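Local coordinates for protein adenylation domain (Streptomyces sp., PDB 5N9X) that belongs to the AMP-binding enzymes of the ANL clan and holds adenosine-5'-triphosphate and threonine in its ligand pockets, at residues E54-L60 / G87-A91; R202-F206 / W216-A221; H319-H323 / V336-L341; L435-E439 / A451-V455. All coordinates share one frame; numbering follows the deposited sequence.

In the fold
All four contacts are largely buried; contact 3 touches the bound threonine, and W216 of contact 2 lies about 7 Å from it. Contact 1 joins two helices, its centre about 26 Å from the centre of the chain; it touches contact 2 through L89 and W219. Contact 2 sets a strand against a helix by aromatic packing, and its W216 meets H319 of contact 3, a beta hairpin. In contact 3 backbone bonds dominate, whereas contacts 1, 2 and 4 rely on side chains. Contact 4, in the C-terminal domain, again packs helix on strand. A glutamate serves contacts 1, 2 and 4: it pairs with an arginine, bonds an amide weakly, and takes a straight amide bond beside a salt bridge.

Contact 1: E54-L60 / G87-A91; sequences EGLADLL and GILRA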
loop_
_atom_site.group_PDB
_atom_site.type_symbol
_atom_site.label_atom_id
_atom_site.label_comp_id
_atom_site.label_asym_id
_atom_site.label_seq_id
_atom_site.Cartn_x
_atom_site.Cartn_y
_atom_site.Cartn_z
ATOM N N GLU A 54 23.699 8.110 10.877
ATOM C CA GLU A 54 24.587 9.272 10.734
ATOM C C GLU A 54 25.869 8.930 9.971
ATOM O O GLU A 54 26.288 9.673 9.061
ATOM C CB GLU A 54 24.954 9.862 12.104
ATOM C CG GLU A 54 23.775 10.446 12.877
ATOM C CD GLU A 54 23.139 11.609 12.121
ATOM O OE1 GLU A 54 23.903 12.421 11.541
ATOM O OE2 GLU A 54 21.887 11.715 12.118
ATOM N N GLY A 55 26.490 7.811 10.342
ATOM C CA GLY A 55 27.656 7.342 9.621
ATOM C C GLY A 55 27.379 7.067 8.151
ATOM O O GLY A 55 28.189 7.417 7.286
ATOM N N LEU A 56 26.244 6.437 7.849
ATOM C CA LEU A 56 25.947 6.094 6.464
ATOM C C LEU A 56 25.758 7.354 5.647
ATOM O O LEU A 56 26.080 7.399 4.463
ATOM C CB LEU A 56 24.700 5.210 6.362
ATOM C CG LEU A 56 24.926 3.713 6.570
ATOM C CD1 LEU A 56 23.668 2.997 7.085
ATOM C CD2 LEU A 56 25.443 3.075 5.300
ATOM N N ALA A 57 25.207 8.376 6.284
ATOM C CA ALA A 57 24.945 9.618 5.589
ATOM C C ALA A 57 26.272 10.275 5.226
ATOM O O ALA A 57 26.475 10.708 4.089
ATOM C CB ALA A 57 24.093 10.535 6.438
ATOM N N ASP A 58 27.175 10.335 6.201
ATOM C CA ASP A 58 28.514 10.843 5.952
ATOM C C ASP A 58 29.163 10.062 4.798
ATOM O O ASP A 58 29.675 10.671 3.848
ATOM C CB ASP A 58 29.369 10.778 7.224
ATOM C CG ASP A 58 28.947 11.805 8.269
ATOM O OD1 ASP A 58 28.885 13.000 7.928
ATOM O OD2 ASP A 58 28.689 11.434 9.438
ATOM N N LEU A 59 29.099 8.730 4.852
ATOM C CA LEU A 59 29.564 7.915 3.730
ATOM C C LEU A 59 28.885 8.307 2.407
ATOM O O LEU A 59 29.554 8.460 1.373
ATOM C CB LEU A 59 29.349 6.427 4.002
ATOM C CG LEU A 59 29.653 5.559 2.777
ATOM C CD1 LEU A 59 31.144 5.539 2.537
ATOM C CD2 LEU A 59 29.121 4.143 2.926
ATOM N N LEU A 60 27.572 8.487 2.424
ATOM C CA LEU A 60 26.892 8.854 1.185
ATOM C C LEU A 60 27.368 10.217 0.688
ATOM O O LEU A 60 27.611 10.409 -0.515
ATOM C CB LEU A 60 25.382 8.848 1.373
ATOM C CG LEU A 60 24.816 7.433 1.488
ATOM C CD1 LEU A 60 23.380 7.469 2.018
ATOM C CD2 LEU A 60 24.917 6.685 0.165
ATOM N N GLY A 87 19.991 6.525 6.419
ATOM C CA GLY A 87 21.185 7.201 5.951
ATOM C C GLY A 87 20.904 8.035 4.708
ATOM O O GLY A 87 21.312 9.206 4.615
ATOM N N ILE A 88 20.188 7.438 3.764
ATOM C CA ILE A 88 19.764 8.154 2.564
ATOM C C ILE A 88 18.948 9.405 2.904
ATOM O O ILE A 88 19.172 10.473 2.325
ATOM C CB ILE A 88 18.949 7.217 1.615
ATOM C CG1 ILE A 88 19.863 6.150 1.012
ATOM C CG2 ILE A 88 18.256 7.998 0.531
ATOM C CD1 ILE A 88 19.127 5.049 0.247
ATOM N N LEU A 89 18.021 9.290 3.852
ATOM C CA LEU A 89 17.187 10.429 4.236
ATOM C C LEU A 89 18.002 11.494 4.978
ATOM O O LEU A 89 17.889 12.701 4.676
ATOM C CB LEU A 89 16.014 9.978 5.100
ATOM C CG LEU A 89 14.957 9.065 4.484
ATOM C CD1 LEU A 89 13.866 8.721 5.511
ATOM C CD2 LEU A 89 14.364 9.697 3.196
ATOM N N ARG A 90 18.816 11.044 5.943
ATOM C CA ARG A 90 19.715 11.940 6.660
ATOM C C ARG A 90 20.636 12.692 5.691
ATOM O O ARG A 90 20.880 13.879 5.887
ATOM C CB ARG A 90 20.527 11.180 7.719
ATOM C CG ARG A 90 21.617 12.022 8.385
ATOM C CD ARG A 90 21.027 13.155 9.181
ATOM N NE ARG A 90 22.038 14.073 9.705
ATOM C CZ ARG A 90 22.488 15.157 9.062
ATOM N NH1 ARG A 90 22.051 15.449 7.839
ATOM N NH2 ARG A 90 23.395 15.941 9.634
ATOM N N ALA A 91 21.086 12.041 4.622
ATOM C CA ALA A 91 21.908 12.729 3.613
ATOM C C ALA A 91 21.134 13.740 2.750
ATOM O O ALA A 91 21.679 14.307 1.798
ATOM C CB ALA A 91 22.577 11.716 2.705
#
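R90 reaches from the end of helix 79-90 across A57 to the carboxylate of E54. Its CB and CG lie against the methyl of A57, the closer approach being CG to A57 CB at 3.5 Å. CG stands anti to the backbone N of R90 (chi1 173°), and the chain then bends at chi2, which carries CD to 3.4 Å from E54 OE2. At NE the contact becomes polar: NE donates to E54 OE1 at 3.1 Å, received on the syn lone pair, while a second, weak bond goes to OE2. Carboxylate and guanidinium planes are 53° apart, so this salt bridge through NE is not coplanar. R90 NH1 is bonded to the carbonyl O of P153. NH1 of R155, a like charge, also lies close to R90 NE, and the carboxylate of E54 probably offsets part of that repulsion. Helices 46-62 and 79-90 of the AMP-binding enzyme fold meet here through small residues: the A57 and G87 CA atoms are 4.5 Å apart, an approach that the missing side chain of G87 permits. L56 CB packs on G87 CA, and A57 CB also meets the methyl of A91. One turn further on, L60 lays CD1 beside I88, 3.6 Å from I88 N and 3.9 Å from I88 CG1, while its CB abuts A91 CB.

Contact 2: R202-F206 / W216-A221; sequences RWLLF and WEIWGA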
loop_
_atom_site.group_PDB
_atom_site.type_symbol
_atom_site.label_atom_id
_atom_site.label_comp_id
_atom_site.label_asym_id
_atom_site.label_seq_id
_atom_site.Cartn_x
_atom_site.Cartn_y
_atom_site.Cartn_z
ATOM N N ARG A 202 4.419 -2.483 19.220
ATOM C CA ARG A 202 5.224 -3.231 18.282
ATOM C C ARG A 202 4.521 -3.217 16.931
ATOM O O ARG A 202 3.381 -3.690 16.816
ATOM C CB ARG A 202 5.439 -4.666 18.738
ATOM C CG ARG A 202 6.593 -4.882 19.698
ATOM C CD ARG A 202 6.059 -5.193 21.075
ATOM N NE ARG A 202 7.100 -5.692 21.958
ATOM C CZ ARG A 202 6.862 -6.279 23.128
ATOM N NH1 ARG A 202 5.613 -6.438 23.553
ATOM N NH2 ARG A 202 7.873 -6.711 23.873
ATOM N N TRP A 203 5.201 -2.680 15.921
ATOM C CA TRP A 203 4.662 -2.618 14.573
ATOM C C TRP A 203 5.286 -3.752 13.757
ATOM O O TRP A 203 6.463 -4.072 13.923
ATOM C CB TRP A 203 4.959 -1.266 13.932
ATOM C CG TRP A 203 4.171 -0.108 14.498
ATOM C CD1 TRP A 203 4.233 0.388 15.770
ATOM C CD2 TRP A 203 3.248 0.723 13.793
ATOM N NE1 TRP A 203 3.397 1.456 15.900
ATOM C CE2 TRP A 203 2.770 1.684 14.708
ATOM C CE3 TRP A 203 2.774 0.743 12.480
ATOM C CZ2 TRP A 203 1.831 2.661 14.352
ATOM C CZ3 TRP A 203 1.864 1.705 12.124
ATOM C CH2 TRP A 203 1.394 2.658 13.059
ATOM N N LEU A 204 4.499 -4.372 12.889
ATOM C CA LEU A 204 5.036 -5.426 12.049
ATOM C C LEU A 204 5.397 -4.826 10.704
ATOM O O LEU A 204 4.568 -4.164 10.109
ATOM C CB LEU A 204 4.014 -6.564 11.895
ATOM C CG LEU A 204 4.452 -7.801 11.107
ATOM C CD1 LEU A 204 5.630 -8.459 11.814
ATOM C CD2 LEU A 204 3.301 -8.783 10.944
ATOM N N LEU A 205 6.623 -5.013 10.226
ATOM C CA LEU A 205 6.922 -4.639 8.842
ATOM C C LEU A 205 6.531 -5.820 7.926
ATOM O O LEU A 205 7.342 -6.692 7.593
ATOM C CB LEU A 205 8.390 -4.231 8.662
ATOM C CG LEU A 205 8.782 -3.861 7.219
ATOM C CD1 LEU A 205 8.242 -2.506 6.890
ATOM C CD2 LEU A 205 10.300 -3.838 7.036
ATOM N N PHE A 206 5.256 -5.850 7.557
ATOM C CA PHE A 206 4.736 -6.907 6.717
ATOM C C PHE A 206 4.951 -6.632 5.212
ATOM O O PHE A 206 5.043 -7.564 4.417
ATOM C CB PHE A 206 3.244 -7.120 7.039
ATOM C CG PHE A 206 2.613 -8.271 6.302
ATOM C CD1 PHE A 206 2.099 -8.098 5.021
ATOM C CD2 PHE A 206 2.565 -9.536 6.869
ATOM C CE1 PHE A 206 1.526 -9.157 4.335
ATOM C CE2 PHE A 206 1.992 -10.603 6.184
ATOM C CZ PHE A 206 1.474 -10.409 4.920
ATOM N N TRP A 216 4.127 3.724 6.369
ATOM C CA TRP A 216 3.282 3.795 7.531
ATOM C C TRP A 216 3.813 2.868 8.612
ATOM O O TRP A 216 3.882 3.228 9.781
ATOM C CB TRP A 216 1.866 3.447 7.119
ATOM C CG TRP A 216 0.888 3.178 8.174
ATOM C CD1 TRP A 216 0.351 1.977 8.475
ATOM C CD2 TRP A 216 0.259 4.135 9.041
ATOM N NE1 TRP A 216 -0.567 2.105 9.484
ATOM C CE2 TRP A 216 -0.651 3.424 9.850
ATOM C CE3 TRP A 216 0.378 5.524 9.215
ATOM C CZ2 TRP A 216 -1.445 4.057 10.839
ATOM C CZ3 TRP A 216 -0.402 6.146 10.194
ATOM C CH2 TRP A 216 -1.301 5.412 10.993
ATOM N N GLU A 217 4.199 1.673 8.192
ATOM C CA GLU A 217 4.651 0.667 9.125
ATOM C C GLU A 217 5.970 1.102 9.778
ATOM O O GLU A 217 6.081 1.124 10.997
ATOM C CB GLU A 217 4.802 -0.697 8.427
ATOM C CG GLU A 217 3.475 -1.376 8.085
ATOM C CD GLU A 217 3.641 -2.682 7.278
ATOM O OE1 GLU A 217 4.647 -2.838 6.549
ATOM O OE2 GLU A 217 2.750 -3.554 7.368
ATOM N N ILE A 218 6.957 1.445 8.967
ATOM C CA ILE A 218 8.269 1.851 9.478
ATOM C C ILE A 218 8.197 3.082 10.391
ATOM O O ILE A 218 8.719 3.079 11.525
ATOM C CB ILE A 218 9.255 2.167 8.311
ATOM C CG1 ILE A 218 9.657 0.892 7.562
ATOM C CG2 ILE A 218 10.464 2.939 8.810
ATOM C CD1 ILE A 218 9.998 1.124 6.042
ATOM N N TRP A 219 7.534 4.133 9.892
ATOM C CA TRP A 219 7.514 5.400 10.596
ATOM C C TRP A 219 6.482 5.421 11.715
ATOM O O TRP A 219 6.632 6.174 12.678
ATOM C CB TRP A 219 7.309 6.529 9.592
ATOM C CG TRP A 219 8.583 6.705 8.871
ATOM C CD1 TRP A 219 8.864 6.344 7.576
ATOM C CD2 TRP A 219 9.805 7.198 9.421
ATOM N NE1 TRP A 219 10.168 6.614 7.288
ATOM C CE2 TRP A 219 10.773 7.144 8.394
ATOM C CE3 TRP A 219 10.175 7.691 10.679
ATOM C CZ2 TRP A 219 12.100 7.565 8.592
ATOM C CZ3 TRP A 219 11.479 8.115 10.871
ATOM C CH2 TRP A 219 12.427 8.050 9.839
ATOM N N GLY A 220 5.459 4.589 11.610
ATOM C CA GLY A 220 4.581 4.334 12.740
ATOM C C GLY A 220 5.428 4.007 13.965
ATOM O O GLY A 220 5.276 4.613 15.028
ATOM N N ALA A 221 6.362 3.077 13.778
ATOM C CA ALA A 221 7.269 2.640 14.832
ATOM C C ALA A 221 8.356 3.648 15.187
ATOM O O ALA A 221 8.509 4.033 16.345
ATOM C CB ALA A 221 7.914 1.329 14.433
#
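G220 presses its CA onto the face of the W203 indole: the atom is 3.5 Å from the centroid of the six-membered ring and 10° off the ring normal, a CH-pi contact made possible by the lack of a side chain. The next residue, A221, continues over the same face. At its rim the W203 ring meets W216 edge-to-face, with CZ3 pointing at the five-membered ring, centroids 5.1 Å apart and planes at 74°. W216 NE1 has a weak hydrogen bond to N255 OD1, and its ring also meets H319 edge-to-face. E217 bridges to the far end of the strand: its chain, extended beyond CG, brings OE2 to F206 N in a weak bond of 3.4 Å, and the stronger partner of OE2 is H207 ND1. Next to the carboxylate, L205 CD1 touches I218 CG1 at 3.7 Å, the two side chains lying side by side. The short axes of strand 202-205 and helix 216-221 run nearly antiparallel (156°), as fits a beta-alpha-beta unit formed by strand 202-205, helix 213-222 and strand 227-230, whose W216 side chain lies about 7 Å from the bound threonine.

Contact 3: H319-H323 / V336-L341; sequences HATFH and VIGRPL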
loop_
_atom_site.group_PDB
_atom_site.type_symbol
_atom_site.label_atom_id
_atom_site.label_comp_id
_atom_site.label_asym_id
_atom_site.label_seq_id
_atom_site.Cartn_x
_atom_site.Cartn_y
_atom_site.Cartn_z
ATOM N N HIS A 319 -2.444 6.914 3.352
ATOM C CA HIS A 319 -3.853 6.914 3.783
ATOM C C HIS A 319 -4.558 8.245 3.573
ATOM O O HIS A 319 -3.952 9.303 3.726
ATOM C CB HIS A 319 -3.991 6.534 5.278
ATOM C CG HIS A 319 -3.182 5.343 5.687
ATOM N ND1 HIS A 319 -3.413 4.087 5.181
ATOM C CD2 HIS A 319 -2.153 5.219 6.562
ATOM C CE1 HIS A 319 -2.554 3.235 5.722
ATOM N NE2 HIS A 319 -1.779 3.895 6.561
ATOM N N ALA A 320 -5.855 8.183 3.279
ATOM C CA ALA A 320 -6.635 9.389 3.045
ATOM C C ALA A 320 -7.916 9.433 3.889
ATOM O O ALA A 320 -8.577 10.488 3.972
ATOM C CB ALA A 320 -6.980 9.506 1.578
ATOM N N THR A 321 -8.299 8.298 4.474
ATOM C CA THR A 321 -9.494 8.239 5.326
ATOM C C THR A 321 -9.280 7.321 6.522
ATOM O O THR A 321 -8.252 6.652 6.622
ATOM C CB THR A 321 -10.764 7.750 4.565
ATOM O OG1 THR A 321 -10.729 6.332 4.398
ATOM C CG2 THR A 321 -10.895 8.412 3.208
ATOM N N PHE A 322 -10.283 7.283 7.398
ATOM C CA PHE A 322 -10.268 6.510 8.639
ATOM C C PHE A 322 -11.699 6.106 8.976
ATOM O O PHE A 322 -12.629 6.930 8.985
ATOM C CB PHE A 322 -9.641 7.333 9.782
ATOM C CG PHE A 322 -9.638 6.648 11.149
ATOM C CD1 PHE A 322 -10.804 6.558 11.925
ATOM C CD2 PHE A 322 -8.438 6.169 11.690
ATOM C CE1 PHE A 322 -10.786 5.952 13.206
ATOM C CE2 PHE A 322 -8.399 5.577 12.965
ATOM C CZ PHE A 322 -9.583 5.464 13.730
ATOM N N HIS A 323 -11.878 4.832 9.264
ATOM C CA HIS A 323 -13.155 4.365 9.737
ATOM C C HIS A 323 -12.956 3.189 10.668
ATOM O O HIS A 323 -12.483 2.125 10.241
ATOM C CB HIS A 323 -14.069 3.959 8.587
ATOM C CG HIS A 323 -15.382 3.414 9.047
ATOM N ND1 HIS A 323 -16.336 4.193 9.673
ATOM C CD2 HIS A 323 -15.893 2.162 8.997
ATOM C CE1 HIS A 323 -17.387 3.445 9.958
ATOM N NE2 HIS A 323 -17.141 2.210 9.566
ATOM N N VAL A 336 -17.569 0.840 4.098
ATOM C CA VAL A 336 -17.398 2.177 4.669
ATOM C C VAL A 336 -15.915 2.525 4.853
ATOM O O VAL A 336 -15.170 1.787 5.512
ATOM C CB VAL A 336 -18.121 2.317 6.015
ATOM C CG1 VAL A 336 -18.245 3.788 6.399
ATOM C CG2 VAL A 336 -19.495 1.672 5.933
ATOM N N ILE A 337 -15.496 3.640 4.249
ATOM C CA ILE A 337 -14.122 4.107 4.368
ATOM C C ILE A 337 -14.080 5.299 5.305
ATOM O O ILE A 337 -13.014 5.728 5.719
ATOM C CB ILE A 337 -13.491 4.480 2.987
ATOM C CG1 ILE A 337 -14.155 5.714 2.371
ATOM C CG2 ILE A 337 -13.560 3.310 2.038
ATOM C CD1 ILE A 337 -13.923 5.846 0.884
ATOM N N GLY A 338 -15.251 5.834 5.640
ATOM C CA GLY A 338 -15.348 6.853 6.683
ATOM C C GLY A 338 -15.130 8.293 6.235
ATOM O O GLY A 338 -15.676 8.703 5.221
ATOM N N ARG A 339 -14.348 9.058 6.997
ATOM C CA ARG A 339 -14.059 10.466 6.676
ATOM C C ARG A 339 -12.610 10.724 6.283
ATOM O O ARG A 339 -11.720 10.054 6.769
ATOM C CB ARG A 339 -14.403 11.366 7.864
ATOM C CG ARG A 339 -15.202 12.606 7.487
ATOM C CD ARG A 339 -15.963 13.167 8.674
ATOM N NE ARG A 339 -17.373 12.802 8.594
ATOM C CZ ARG A 339 -17.983 12.006 9.470
ATOM N NH1 ARG A 339 -17.303 11.505 10.497
ATOM N NH2 ARG A 339 -19.271 11.712 9.326
ATOM N N PRO A 340 -12.375 11.707 5.411
ATOM C CA PRO A 340 -11.008 12.141 5.106
ATOM C C PRO A 340 -10.191 12.454 6.363
ATOM O O PRO A 340 -10.760 12.958 7.324
ATOM C CB PRO A 340 -11.235 13.402 4.271
ATOM C CG PRO A 340 -12.508 13.095 3.517
ATOM C CD PRO A 340 -13.366 12.336 4.513
ATOM N N LEU A 341 -8.898 12.145 6.372
ATOM C CA LEU A 341 -8.036 12.586 7.481
ATOM C C LEU A 341 -8.080 14.097 7.649
ATOM O O LEU A 341 -8.255 14.819 6.669
ATOM C CB LEU A 341 -6.590 12.119 7.282
ATOM C CG LEU A 341 -6.496 10.602 7.115
ATOM C CD1 LEU A 341 -5.103 10.120 6.669
ATOM C CD2 LEU A 341 -6.928 9.916 8.424
#
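The imidazole of H323 carries V336 CG1 over the centre of one face, 3.6 Å from the centroid and 6° off the normal, while V336 O approaches the ring at CD2. Its NE2 is bonded to D329 OD2, a bond that probably helps fix the rotation of the ring. Two other rings turn away from the pairing: F322 meets F195 edge-to-face, and H319 does the same with W216 while touching the bound threonine. Strands 321-324 and 336-340 form an antiparallel beta hairpin, and I337 with G338 makes a classic beta bulge opposite L416 on the neighbouring strand. F322 and R339 are the hydrogen-bonded pair: F322 N gives a bond of 3.2 Å to R339 O, and the return bond from R339 N to F322 O is weak. T321, paired with P340 in the non-hydrogen-bonded position, uses its side chain instead. Its OG1, placed between backbone N and carbonyl carbon (chi1 78°), donates to I337 O at 2.7 Å, tilted 35° from the carbonyl plane, and also accepts from Y311 N. The hydroxyl thus links the bulge residue I337 to Y311, which follows strand 306-310. The I337 side chain lies about 4 Å from adenosine-5'-triphosphate. Beyond the pair, L341 N bonds A320 O at 2.9 Å, and L341 CD1 comes to 3.3 Å from H319 O.

Contact 4: L435-E439 / A451-V455; sequences LSDVE and AVVWV
E439 OE2 is gripped by two groups: V453 N donates to it at 3.1 Å along a nearly straight line (173°), and R518 NH1 makes a salt bridge to the same oxygen. The amide arrives on the anti side of OE2, 22° out of the carboxylate plane. R518 also gives a weak bond from NH2 to V453 O, so the arginine spans carboxylate and strand; its positive charge probably helps keep the buried glutamate ionised. E439 reaches the strand by a chain extended beyond CG, with CG resting 3.4 Å from A451 O and 3.6 Å from V453 CG2. The remaining contacts are van der Waals packing, in part against backbone carbonyls. V453 CG1 meets V438 CB at 3.9 Å, the two side chains crossing at about a right angle, and V453 as a whole fits among L435, V438 and E439. L435, its CG anti to the carbonyl carbon (chi1 -68°), lays CB over V453 O and CD2 beside W454 CA at 3.9 Å. Alternation along the strand sorts the side chains: A451 and V453 point toward helix 435-443, V452 and W454 point away from it and touch helix 518-528. Helix 435-443 thus forms a layer over one face of the sheet that holds strand 450-457, and helix 518-528 lies on the other side, in keeping with the small C-terminal domain of ANL enzymes.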
loop_
_atom_site.group_PDB
_atom_site.type_symbol
_atom_site.label_atom_id
_atom_site.label_comp_id
_atom_site.label_asym_id
_atom_site.label_seq_id
_atom_site.Cartn_x
_atom_site.Cartn_y
_atom_site.Cartn_z
ATOM N N LEU A 435 -17.294 -4.173 -13.431
ATOM C CA LEU A 435 -16.460 -5.376 -13.423
ATOM C C LEU A 435 -16.334 -5.909 -11.990
ATOM O O LEU A 435 -16.368 -7.118 -11.747
ATOM C CB LEU A 435 -15.078 -5.082 -14.031
ATOM C CG LEU A 435 -15.069 -4.768 -15.548
ATOM C CD1 LEU A 435 -13.726 -4.270 -16.033
ATOM C CD2 LEU A 435 -15.522 -5.946 -16.402
ATOM N N SER A 436 -16.232 -4.990 -11.041
ATOM C CA SER A 436 -16.093 -5.339 -9.637
ATOM C C SER A 436 -17.318 -6.058 -9.041
ATOM O O SER A 436 -17.165 -6.887 -8.154
ATOM C CB SER A 436 -15.774 -4.071 -8.842
ATOM O OG SER A 436 -15.609 -4.360 -7.473
ATOM N N ASP A 437 -18.517 -5.741 -9.524
ATOM C CA ASP A 437 -19.740 -6.477 -9.142
ATOM C C ASP A 437 -19.784 -7.914 -9.661
ATOM O O ASP A 437 -20.280 -8.822 -8.979
ATOM C CB ASP A 437 -20.989 -5.762 -9.649
ATOM C CG ASP A 437 -21.259 -4.454 -8.931
ATOM O OD1 ASP A 437 -20.437 -4.032 -8.078
ATOM O OD2 ASP A 437 -22.296 -3.829 -9.257
ATOM N N VAL A 438 -19.294 -8.119 -10.880
ATOM C CA VAL A 438 -19.205 -9.468 -11.443
ATOM C C VAL A 438 -18.277 -10.307 -10.594
ATOM O O VAL A 438 -18.534 -11.486 -10.312
ATOM C CB VAL A 438 -18.663 -9.469 -12.876
ATOM C CG1 VAL A 438 -19.012 -10.774 -13.556
ATOM C CG2 VAL A 438 -19.189 -8.262 -13.637
ATOM N N GLU A 439 -17.183 -9.663 -10.209
ATOM C CA GLU A 439 -16.132 -10.296 -9.449
ATOM C C GLU A 439 -16.737 -10.802 -8.146
ATOM O O GLU A 439 -16.587 -11.969 -7.804
ATOM C CB GLU A 439 -14.988 -9.302 -9.186
ATOM C CG GLU A 439 -13.801 -9.366 -10.141
ATOM C CD GLU A 439 -12.980 -8.059 -10.138
ATOM O OE1 GLU A 439 -12.809 -7.441 -9.052
ATOM O OE2 GLU A 439 -12.510 -7.647 -11.227
ATOM N N ALA A 451 -11.442 -13.706 -7.543
ATOM C CA ALA A 451 -11.780 -13.575 -8.957
ATOM C C ALA A 451 -11.295 -12.253 -9.571
ATOM O O ALA A 451 -11.288 -11.225 -8.913
ATOM C CB ALA A 451 -13.287 -13.712 -9.137
ATOM N N VAL A 452 -10.902 -12.298 -10.843
ATOM C CA VAL A 452 -10.602 -11.100 -11.630
ATOM C C VAL A 452 -11.444 -11.135 -12.902
ATOM O O VAL A 452 -11.356 -12.092 -13.675
ATOM C CB VAL A 452 -9.113 -11.018 -12.000
ATOM C CG1 VAL A 452 -8.834 -9.845 -12.953
ATOM C CG2 VAL A 452 -8.269 -10.927 -10.755
ATOM N N VAL A 453 -12.268 -10.114 -13.108
ATOM C CA VAL A 453 -13.143 -10.089 -14.269
ATOM C C VAL A 453 -12.783 -8.895 -15.135
ATOM O O VAL A 453 -12.673 -7.778 -14.624
ATOM C CB VAL A 453 -14.640 -10.005 -13.875
ATOM C CG1 VAL A 453 -15.519 -9.923 -15.122
ATOM C CG2 VAL A 453 -15.048 -11.185 -13.012
ATOM N N TRP A 454 -12.579 -9.112 -16.431
ATOM C CA TRP A 454 -12.294 -7.983 -17.324
ATOM C C TRP A 454 -12.851 -8.155 -18.741
ATOM O O TRP A 454 -13.293 -9.233 -19.121
ATOM C CB TRP A 454 -10.778 -7.720 -17.384
ATOM C CG TRP A 454 -9.984 -8.707 -18.164
ATOM C CD1 TRP A 454 -9.422 -8.528 -19.403
ATOM C CD2 TRP A 454 -9.632 -10.028 -17.754
ATOM N NE1 TRP A 454 -8.740 -9.661 -19.782
ATOM C CE2 TRP A 454 -8.855 -10.598 -18.792
ATOM C CE3 TRP A 454 -9.910 -10.795 -16.613
ATOM C CZ2 TRP A 454 -8.346 -11.893 -18.717
ATOM C CZ3 TRP A 454 -9.413 -12.081 -16.537
ATOM C CH2 TRP A 454 -8.640 -12.623 -17.585
ATOM N N VAL A 455 -12.862 -7.069 -19.499
ATOM C CA VAL A 455 -13.145 -7.157 -20.922
ATOM C C VAL A 455 -11.857 -7.545 -21.647
ATOM O O VAL A 455 -10.832 -6.910 -21.493
ATOM C CB VAL A 455 -13.723 -5.839 -21.483
ATOM C CG1 VAL A 455 -14.020 -5.975 -22.985
ATOM C CG2 VAL A 455 -15.004 -5.479 -20.735
#